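Local coordinates for ABC transporter, substrate binding protein (Mannopine) (Agrobacterium fabrum, PDB 5L9S) that serves as a periplasmic solute-binding protein of an ABC transporter, probably capturing mannopine for uptake, here in its open, unliganded form, at residues A21-F26 / V34-G39; A46-M51 / A239-A244; D60-G65 / F75-D80; G102-Q107 / K252-W257. All blocks are in the same frame, centred on the assembly; numbering follows the deposited sequence.

Interaction 1. Residues A21-F26 / V34-G39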
# COMPACT_ATOMS: atom_id res chain seq x y z
N ALA A 21 13.60 1.62 14.05
CA ALA A 21 13.53 0.20 13.75
C ALA A 21 14.53 -0.31 12.72
O ALA A 21 14.88 -1.49 12.75
CB ALA A 21 12.12 -0.16 13.32
N TRP A 22 14.98 0.57 11.80
CA TRP A 22 15.82 0.17 10.68
C TRP A 22 17.16 0.88 10.56
O TRP A 22 18.18 0.20 10.44
CB TRP A 22 14.97 0.34 9.40
CG TRP A 22 15.60 -0.02 8.09
CD1 TRP A 22 16.65 -0.86 7.87
CD2 TRP A 22 15.14 0.40 6.80
NE1 TRP A 22 16.90 -0.95 6.53
CE2 TRP A 22 15.98 -0.21 5.85
CE3 TRP A 22 14.09 1.21 6.36
CZ2 TRP A 22 15.81 -0.01 4.47
CZ3 TRP A 22 13.96 1.46 5.00
CH2 TRP A 22 14.80 0.83 4.07
N PHE A 23 17.19 2.22 10.59
CA PHE A 23 18.43 2.98 10.38
C PHE A 23 19.40 2.93 11.53
O PHE A 23 20.55 2.58 11.30
CB PHE A 23 18.14 4.43 9.96
CG PHE A 23 17.20 4.53 8.78
CD1 PHE A 23 17.19 3.54 7.78
CD2 PHE A 23 16.34 5.61 8.64
CE1 PHE A 23 16.33 3.63 6.70
CE2 PHE A 23 15.47 5.69 7.54
CZ PHE A 23 15.46 4.70 6.59
N GLU A 24 18.97 3.29 12.76
CA GLU A 24 19.86 3.23 13.92
C GLU A 24 20.36 1.80 14.17
O GLU A 24 21.59 1.65 14.22
CB GLU A 24 19.25 3.88 15.18
CG GLU A 24 19.37 5.40 15.13
CD GLU A 24 18.49 6.22 16.07
OE1 GLU A 24 17.65 5.64 16.80
OE2 GLU A 24 18.63 7.47 16.06
N PRO A 25 19.49 0.73 14.16
CA PRO A 25 20.04 -0.64 14.34
C PRO A 25 21.10 -1.02 13.30
O PRO A 25 22.11 -1.63 13.66
CB PRO A 25 18.79 -1.54 14.27
CG PRO A 25 17.66 -0.64 14.68
CD PRO A 25 18.01 0.69 14.09
N PHE A 26 20.89 -0.61 12.03
CA PHE A 26 21.81 -0.86 10.91
C PHE A 26 23.19 -0.26 11.18
O PHE A 26 24.18 -0.98 11.11
CB PHE A 26 21.24 -0.29 9.59
CG PHE A 26 22.17 -0.41 8.40
CD1 PHE A 26 22.35 -1.63 7.76
CD2 PHE A 26 22.83 0.71 7.90
CE1 PHE A 26 23.20 -1.74 6.66
CE2 PHE A 26 23.68 0.60 6.80
CZ PHE A 26 23.85 -0.62 6.18
N VAL A 34 23.39 6.48 8.21
CA VAL A 34 22.20 6.61 7.37
C VAL A 34 21.76 8.08 7.39
O VAL A 34 21.31 8.57 8.43
CB VAL A 34 21.04 5.63 7.70
CG1 VAL A 34 19.99 5.66 6.61
CG2 VAL A 34 21.54 4.21 7.92
N VAL A 35 21.91 8.77 6.25
CA VAL A 35 21.53 10.16 6.01
C VAL A 35 20.13 10.13 5.38
O VAL A 35 19.95 9.51 4.32
CB VAL A 35 22.57 10.92 5.12
CG1 VAL A 35 22.22 12.40 5.00
CG2 VAL A 35 23.98 10.76 5.66
N THR A 36 19.15 10.76 6.04
CA THR A 36 17.76 10.81 5.58
C THR A 36 17.37 12.16 5.00
O THR A 36 17.69 13.21 5.57
CB THR A 36 16.78 10.36 6.67
OG1 THR A 36 17.05 11.07 7.88
CG2 THR A 36 16.83 8.89 6.91
N VAL A 37 16.69 12.13 3.84
CA VAL A 37 16.21 13.33 3.14
C VAL A 37 14.67 13.27 3.04
O VAL A 37 14.12 12.21 2.76
CB VAL A 37 16.90 13.51 1.76
CG1 VAL A 37 16.47 14.80 1.09
CG2 VAL A 37 18.42 13.49 1.92
N SER A 38 13.99 14.38 3.35
CA SER A 38 12.52 14.43 3.32
C SER A 38 11.98 15.24 2.12
O SER A 38 12.62 16.20 1.67
CB SER A 38 11.95 14.93 4.64
OG SER A 38 11.65 16.32 4.66
N GLY A 39 10.81 14.80 1.62
CA GLY A 39 10.10 15.41 0.51
C GLY A 39 8.86 14.63 0.13
O GLY A 39 8.73 13.48 0.55

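Interaction 2. Residues A46-M51 / A239-A244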
# COMPACT_ATOMS: atom_id res chain seq x y z
N ALA A 46 10.85 13.79 -9.03
CA ALA A 46 11.44 14.90 -9.80
C ALA A 46 12.89 15.18 -9.43
O ALA A 46 13.68 15.57 -10.31
CB ALA A 46 10.60 16.15 -9.63
N LYS A 47 13.26 14.98 -8.13
CA LYS A 47 14.63 15.19 -7.68
C LYS A 47 15.54 14.07 -8.16
O LYS A 47 16.69 14.33 -8.50
CB LYS A 47 14.70 15.33 -6.16
CG LYS A 47 14.95 16.75 -5.69
CD LYS A 47 14.01 17.16 -4.57
CE LYS A 47 14.22 18.61 -4.19
NZ LYS A 47 12.97 19.22 -3.66
N VAL A 48 15.02 12.82 -8.24
CA VAL A 48 15.77 11.66 -8.75
C VAL A 48 16.01 11.81 -10.25
O VAL A 48 17.14 11.67 -10.72
CB VAL A 48 15.13 10.30 -8.38
CG1 VAL A 48 15.86 9.13 -9.04
CG2 VAL A 48 15.11 10.11 -6.87
N THR A 49 14.95 12.15 -10.99
CA THR A 49 15.04 12.35 -12.42
C THR A 49 16.14 13.39 -12.75
O THR A 49 17.07 13.07 -13.50
CB THR A 49 13.65 12.68 -13.01
OG1 THR A 49 12.70 11.71 -12.55
CG2 THR A 49 13.65 12.71 -14.54
N ALA A 50 16.06 14.59 -12.13
CA ALA A 50 17.00 15.70 -12.34
C ALA A 50 18.46 15.30 -12.05
O ALA A 50 19.37 15.67 -12.80
CB ALA A 50 16.61 16.89 -11.49
N MET A 51 18.66 14.52 -10.99
CA MET A 51 19.96 13.99 -10.58
C MET A 51 20.50 13.02 -11.63
O MET A 51 21.68 13.06 -11.93
CB MET A 51 19.80 13.24 -9.27
CG MET A 51 19.94 14.10 -8.06
SD MET A 51 19.43 13.24 -6.55
CE MET A 51 19.96 11.56 -6.91
N ALA A 239 13.72 1.78 -3.57
CA ALA A 239 14.37 1.77 -4.88
C ALA A 239 15.80 2.32 -4.81
O ALA A 239 16.09 3.22 -4.02
CB ALA A 239 13.55 2.56 -5.88
N LEU A 240 16.70 1.74 -5.63
CA LEU A 240 18.11 2.12 -5.75
C LEU A 240 18.28 3.06 -6.94
O LEU A 240 17.96 2.68 -8.06
CB LEU A 240 19.00 0.85 -5.89
CG LEU A 240 20.52 1.04 -6.14
CD1 LEU A 240 21.22 1.65 -4.93
CD2 LEU A 240 21.16 -0.29 -6.47
N VAL A 241 18.69 4.32 -6.66
CA VAL A 241 18.90 5.40 -7.62
C VAL A 241 19.98 5.03 -8.62
O VAL A 241 21.06 4.56 -8.22
CB VAL A 241 19.17 6.76 -6.94
CG1 VAL A 241 19.62 7.83 -7.94
CG2 VAL A 241 17.95 7.23 -6.15
N ARG A 242 19.68 5.23 -9.92
CA ARG A 242 20.58 4.92 -11.03
C ARG A 242 21.98 5.46 -10.79
O ARG A 242 22.20 6.68 -10.75
CB ARG A 242 20.01 5.38 -12.36
CG ARG A 242 20.26 4.39 -13.48
CD ARG A 242 19.63 4.86 -14.77
NE ARG A 242 18.64 3.90 -15.25
CZ ARG A 242 18.58 3.45 -16.50
NH1 ARG A 242 19.45 3.87 -17.41
NH2 ARG A 242 17.64 2.58 -16.85
N GLY A 243 22.90 4.52 -10.55
CA GLY A 243 24.31 4.79 -10.28
C GLY A 243 24.52 5.53 -8.97
O GLY A 243 25.19 6.55 -8.94
N ALA A 244 23.90 5.03 -7.89
CA ALA A 244 23.99 5.62 -6.56
C ALA A 244 25.48 5.76 -6.12
O ALA A 244 26.28 4.87 -6.46
CB ALA A 244 23.23 4.76 -5.58

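Interaction 3. Residues D60-G65 / F75-D80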
# COMPACT_ATOMS: atom_id res chain seq x y z
N ASP A 60 21.08 7.63 -2.76
CA ASP A 60 21.33 6.21 -3.02
C ASP A 60 20.01 5.45 -3.13
O ASP A 60 19.86 4.58 -3.99
CB ASP A 60 22.16 5.61 -1.87
CG ASP A 60 23.55 6.19 -1.73
OD1 ASP A 60 24.38 5.94 -2.60
OD2 ASP A 60 23.81 6.84 -0.71
N LEU A 61 19.07 5.74 -2.20
CA LEU A 61 17.77 5.08 -2.09
C LEU A 61 16.66 6.07 -1.88
O LEU A 61 16.89 7.14 -1.32
CB LEU A 61 17.77 4.08 -0.91
CG LEU A 61 18.75 2.91 -0.91
CD1 LEU A 61 18.86 2.32 0.47
CD2 LEU A 61 18.35 1.85 -1.91
N TYR A 62 15.45 5.70 -2.29
CA TYR A 62 14.22 6.46 -2.05
C TYR A 62 13.02 5.52 -1.97
O TYR A 62 13.05 4.43 -2.54
CB TYR A 62 14.01 7.64 -3.02
CG TYR A 62 13.55 7.28 -4.42
CD1 TYR A 62 14.45 6.85 -5.38
CD2 TYR A 62 12.21 7.42 -4.79
CE1 TYR A 62 14.04 6.55 -6.69
CE2 TYR A 62 11.78 7.10 -6.08
CZ TYR A 62 12.70 6.69 -7.03
OH TYR A 62 12.30 6.37 -8.30
N LEU A 63 11.98 5.92 -1.23
CA LEU A 63 10.76 5.13 -1.15
C LEU A 63 9.73 5.68 -2.12
O LEU A 63 9.63 6.89 -2.31
CB LEU A 63 10.17 5.12 0.28
CG LEU A 63 11.07 4.63 1.43
CD1 LEU A 63 10.40 4.88 2.76
CD2 LEU A 63 11.42 3.15 1.29
N ASP A 64 8.92 4.80 -2.71
CA ASP A 64 7.81 5.17 -3.59
C ASP A 64 6.80 4.03 -3.64
O ASP A 64 7.17 2.89 -3.39
CB ASP A 64 8.28 5.53 -5.01
CG ASP A 64 7.43 6.59 -5.72
OD1 ASP A 64 6.27 6.82 -5.27
OD2 ASP A 64 7.91 7.18 -6.71
N GLY A 65 5.55 4.35 -3.98
CA GLY A 65 4.49 3.36 -4.12
C GLY A 65 4.85 2.27 -5.10
O GLY A 65 5.57 2.53 -6.07
N PHE A 75 11.81 2.74 -13.89
CA PHE A 75 12.91 1.91 -14.38
C PHE A 75 14.01 2.70 -15.11
O PHE A 75 15.15 2.23 -15.22
CB PHE A 75 12.39 0.78 -15.28
CG PHE A 75 11.28 -0.09 -14.74
CD1 PHE A 75 11.22 -0.42 -13.39
CD2 PHE A 75 10.34 -0.65 -15.60
CE1 PHE A 75 10.21 -1.25 -12.91
CE2 PHE A 75 9.35 -1.50 -15.12
CZ PHE A 75 9.29 -1.80 -13.78
N ALA A 76 13.65 3.89 -15.63
CA ALA A 76 14.58 4.76 -16.34
C ALA A 76 15.53 5.50 -15.40
O ALA A 76 16.64 5.82 -15.81
CB ALA A 76 13.81 5.77 -17.17
N ILE A 77 15.09 5.78 -14.15
CA ILE A 77 15.84 6.53 -13.13
C ILE A 77 16.36 5.63 -11.99
O ILE A 77 17.06 6.12 -11.10
CB ILE A 77 15.01 7.74 -12.61
CG1 ILE A 77 13.66 7.31 -11.96
CG2 ILE A 77 14.78 8.75 -13.71
CD1 ILE A 77 12.91 8.38 -11.15
N THR A 78 16.00 4.34 -12.00
CA THR A 78 16.41 3.39 -10.96
C THR A 78 17.15 2.21 -11.55
O THR A 78 17.04 1.92 -12.75
CB THR A 78 15.21 2.90 -10.07
OG1 THR A 78 14.28 2.14 -10.84
CG2 THR A 78 14.51 4.03 -9.31
N GLU A 79 17.89 1.51 -10.68
CA GLU A 79 18.63 0.32 -11.05
C GLU A 79 17.71 -0.89 -11.03
O GLU A 79 16.78 -0.94 -10.23
CB GLU A 79 19.80 0.10 -10.10
CG GLU A 79 21.12 -0.05 -10.82
CD GLU A 79 22.27 -0.35 -9.90
OE1 GLU A 79 22.59 -1.56 -9.73
OE2 GLU A 79 22.83 0.60 -9.30
N ASP A 80 17.97 -1.87 -11.92
CA ASP A 80 17.21 -3.11 -11.99
C ASP A 80 17.74 -4.02 -10.87
O ASP A 80 18.90 -4.45 -10.90
CB ASP A 80 17.40 -3.76 -13.38
CG ASP A 80 16.48 -4.91 -13.71
OD1 ASP A 80 15.82 -5.43 -12.79
OD2 ASP A 80 16.47 -5.35 -14.89

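Interaction 4. Residues G102-Q107 / K252-W257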
# COMPACT_ATOMS: atom_id res chain seq x y z
N GLY A 102 11.95 -2.92 -9.78
CA GLY A 102 11.85 -1.56 -9.26
C GLY A 102 12.22 -1.34 -7.82
O GLY A 102 12.38 -0.19 -7.41
N GLY A 103 12.32 -2.42 -7.04
CA GLY A 103 12.69 -2.29 -5.64
C GLY A 103 12.19 -3.37 -4.71
O GLY A 103 11.46 -4.28 -5.13
N ALA A 104 12.60 -3.27 -3.42
CA ALA A 104 12.24 -4.21 -2.36
C ALA A 104 11.03 -3.70 -1.63
O ALA A 104 10.91 -2.50 -1.45
CB ALA A 104 13.40 -4.36 -1.39
N LYS A 105 10.11 -4.60 -1.20
CA LYS A 105 8.94 -4.18 -0.45
C LYS A 105 9.36 -3.73 0.95
O LYS A 105 10.09 -4.43 1.64
CB LYS A 105 7.88 -5.29 -0.36
CG LYS A 105 6.45 -4.78 -0.14
CD LYS A 105 5.61 -4.71 -1.47
CE LYS A 105 4.87 -5.99 -1.77
NZ LYS A 105 4.41 -6.09 -3.19
N LEU A 106 8.88 -2.55 1.36
CA LEU A 106 9.16 -2.07 2.70
C LEU A 106 7.99 -2.51 3.56
O LEU A 106 8.17 -3.28 4.50
CB LEU A 106 9.31 -0.55 2.71
CG LEU A 106 9.66 0.05 4.04
CD1 LEU A 106 11.13 -0.15 4.36
CD2 LEU A 106 9.32 1.50 4.07
N GLN A 107 6.78 -2.04 3.23
CA GLN A 107 5.57 -2.34 3.99
C GLN A 107 4.35 -2.14 3.09
O GLN A 107 4.44 -1.39 2.12
CB GLN A 107 5.47 -1.47 5.26
CG GLN A 107 5.69 0.03 5.05
CD GLN A 107 4.55 0.84 4.46
OE1 GLN A 107 4.77 2.00 4.10
NE2 GLN A 107 3.34 0.29 4.33
N LYS A 252 23.18 -3.15 1.32
CA LYS A 252 23.40 -3.75 2.64
C LYS A 252 22.26 -3.30 3.55
O LYS A 252 21.82 -4.06 4.41
CB LYS A 252 24.74 -3.27 3.24
CG LYS A 252 25.98 -3.94 2.69
CD LYS A 252 27.16 -3.63 3.60
CE LYS A 252 28.50 -3.74 2.93
NZ LYS A 252 29.58 -3.11 3.73
N LEU A 253 21.80 -2.04 3.36
CA LEU A 253 20.69 -1.44 4.10
C LEU A 253 19.38 -2.12 3.71
O LEU A 253 18.55 -2.36 4.58
CB LEU A 253 20.65 0.09 3.89
CG LEU A 253 19.55 0.86 4.63
CD1 LEU A 253 19.69 0.76 6.12
CD2 LEU A 253 19.54 2.29 4.23
N ILE A 254 19.23 -2.46 2.40
CA ILE A 254 18.06 -3.18 1.88
C ILE A 254 18.02 -4.60 2.46
O ILE A 254 17.00 -5.00 3.02
CB ILE A 254 18.03 -3.18 0.33
CG1 ILE A 254 17.83 -1.75 -0.22
CG2 ILE A 254 16.92 -4.13 -0.18
CD1 ILE A 254 17.66 -1.67 -1.76
N GLU A 255 19.14 -5.36 2.34
CA GLU A 255 19.32 -6.73 2.84
C GLU A 255 19.01 -6.78 4.33
O GLU A 255 18.33 -7.71 4.78
CB GLU A 255 20.75 -7.23 2.57
CG GLU A 255 20.94 -8.73 2.78
CD GLU A 255 22.36 -9.28 2.75
OE1 GLU A 255 23.23 -8.70 2.06
OE2 GLU A 255 22.58 -10.32 3.41
N PHE A 256 19.49 -5.74 5.09
CA PHE A 256 19.26 -5.60 6.53
C PHE A 256 17.77 -5.63 6.86
O PHE A 256 17.39 -6.30 7.80
CB PHE A 256 19.90 -4.31 7.10
CG PHE A 256 19.84 -4.20 8.61
CD1 PHE A 256 20.78 -4.85 9.41
CD2 PHE A 256 18.84 -3.47 9.24
CE1 PHE A 256 20.70 -4.78 10.80
CE2 PHE A 256 18.77 -3.39 10.63
CZ PHE A 256 19.71 -4.04 11.41
N TRP A 257 16.96 -4.90 6.09
CA TRP A 257 15.52 -4.82 6.25
C TRP A 257 14.85 -6.14 5.90
O TRP A 257 14.08 -6.65 6.72
CB TRP A 257 14.95 -3.68 5.37
CG TRP A 257 13.45 -3.64 5.35
CD1 TRP A 257 12.62 -4.15 4.39
CD2 TRP A 257 12.60 -3.12 6.37
NE1 TRP A 257 11.31 -4.00 4.76
CE2 TRP A 257 11.26 -3.36 5.97
CE3 TRP A 257 12.84 -2.48 7.61
CZ2 TRP A 257 10.16 -2.94 6.73
CZ3 TRP A 257 11.75 -2.05 8.35
CH2 TRP A 257 10.43 -2.25 7.90

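Interaction 1. Residues A21-F26 / V34-G39
Phe-23 on helix 12-30 packs its side chain against Val-34 and Thr-36 of the strand that follows. At its root, CB of Phe-23 lies 3.9 Å from CB of Val-34. The next atom, CG of Phe-23, meets Val-34 CG1 at 3.7 Å, and CD1 of the same ring rests on that methyl too. Val-34 CG1 thus sits over one face of the ring as a CH-pi contact, 4.0 Å from the Phe-23 centroid and 24° off the normal, toward the rim. On the CD2 side of the ring, Thr-36 CG2 approaches obliquely, 3.5 Å from Phe-23 CE2, while the Thr-36 hydroxyl bonds to Arg-19. CE1 of Phe-23 lies over one face of the Trp-22 ring, toward its rim. The second methyl of Val-34 turns to Phe-26: with CG2 anti to the carbonyl carbon, it reaches the Phe-26 ring at CD2, 3.7 Å away. Leu-253 from helix 247-258 touches both phenylalanines, while Ile-7 backs Phe-23 and Val-34. Helix and strand segments run at 151° to each other. This is the packing of a beta-alpha-beta crossover, in which helix 12-30 links the parallel neighbours 4-9 and 33-38.

Interaction 2. Residues A46-M51 / A239-A244
Val-48 and Val-241 each hold CG1 anti to the backbone N, at chi1 174° and 170°, which turns the two isopropyl forks toward each other where helix 41-53 packs against residues 239-244. They meet tip to tip. Val-48 CG1 lies 4.0 Å from Val-241 CG2, and the same Val-48 methyl is 4.1 Å from Val-241 CG1. The other prong of the helix residue, Val-48 CG2, keeps a similar separation from Val-241 CG2. One turn further along the helix, Met-51 crosses Val-241 at about a right angle. Its chain runs extended to the sulfur and then bends at chi3 (35°), bringing the terminal CE within 3.9 Å of Val-241 CG1. The Val-241 methyls thereby divide their contacts: CG1 is shared by the thioether end and Val-48, whereas CG2 faces Val-48. Trp-59, Tyr-62 and Ile-77 also touch Val-48. The Val-241 backbone is bonded to Asp-60. The contact thus sets helix 41-53 beside the neighbouring strands 61-65 and 224-240 of the mixed sheet. No hydrogen bond or charge pair links the two segments, so cohesion here comes from dispersion between methyl groups and exclusion of water, with little directional demand.

Interaction 3. Residues D60-G65 / F75-D80
Van der Waals contacts gather at the far end of Tyr-62, where its phenol meets the methyl ends of Ile-77 and Thr-78. The Tyr-62 OH lies 3.4 Å from Thr-78 CG2 and 3.5 Å from Ile-77 CD1. The Thr-78 methyl CG2 also lies 3.7 Å from Tyr-62 CE1, obliquely to the ring. Ile-77 comes to the oxygen end, its CD1 nearest the hydroxyl and CG1 a little farther off. Each of the two side chains crosses the tyrosine at about a right angle. Val-48 of helix 41-53 touches both Tyr-62 and Ile-77, joining this cluster to that helix.

Polar bonds lie around the contact and do not cross it. Thr-78 keeps its hydroxyl on His-74 O, four residues back; chi1 of 66° sets OG1 between the backbone N and the carbonyl carbon and leaves CG2 anti to the latter, to meet the tyrosine. On the strand, Gly-65 N bonds to Asp-64 OD1 at 2.9 Å with a bent N-H...O angle of 133°, on the anti side, tilted out of the carboxylate plane. The same OD1 forms a salt bridge with Arg-45, and Asp-64 OD2 lies at the edge of the Tyr-62 ring, in its plane. The contact packs the chain around the end of helix 72-77 on strand 61-65 of the mixed sheet. Between the segments, attraction is dispersive: two methyls pack at the hydroxyl end of a phenol, while Thr-78 OG1 and the Asp-64 carboxylate bond elsewhere.

Interaction 4. Residues G102-Q107 / K252-W257
The N-H of Trp-257 NE1 is divided between two successive carbonyls of the strand, Lys-105 O and Leu-106 O, in a forked and weak pair of hydrogen bonds. The distance from Trp-257 NE1 to Leu-106 O is 3.2 Å and that to Lys-105 O is 3.4 Å, with N-H...O angles of 123° and 131°; neither is straight. Lys-105 O lies at the edge of the indole, near its plane. Leu-106 O also comes 3.0 Å from Trp-257 CZ2. Leu-106 adds its side chain over one face: CG stands anti to the backbone N, and CD1 rests centrally above the six-membered ring, 3.8 Å from its centroid and 20° off the normal. Trp-22 meets the indole too, with the ring planes inclined. Nearer the start of the strand, Ala-104 CB meets Ile-254 CG2 at 3.7 Å. Helix 247-258 here covers the mixed sheet where strands 103-116 and 224-240 are neighbours, and Ile-238 of the latter backs Leu-106, Ile-254 and Trp-257. Both bonds are weak and bent, consistent with one N-H divided between two acceptors, and in this buried, largely apolar interface the CH-pi contact supplies further grip.

Overall arrangement
From the N terminus, interaction 1 closes first: helix 12-30 folds back on strand 33-38 within one beta-alpha-beta unit. Interaction 2 opens next, on helix 41-53, and closes only at 239-244. Interaction 3, a short loop from strand 61-65 to helix 72-77, is nested inside it, their centres about 6 Å apart. Interaction 4 opens within the same long loop but closes beyond it on helix 247-258, so interactions 2 and 4 cross. All four reach the same mixed sheet. Helix 247-258 ties interaction 4 to interaction 1 through Trp-22, bonded to Leu-253 O, and to interaction 3 through Leu-61, binding early and late chain parts together.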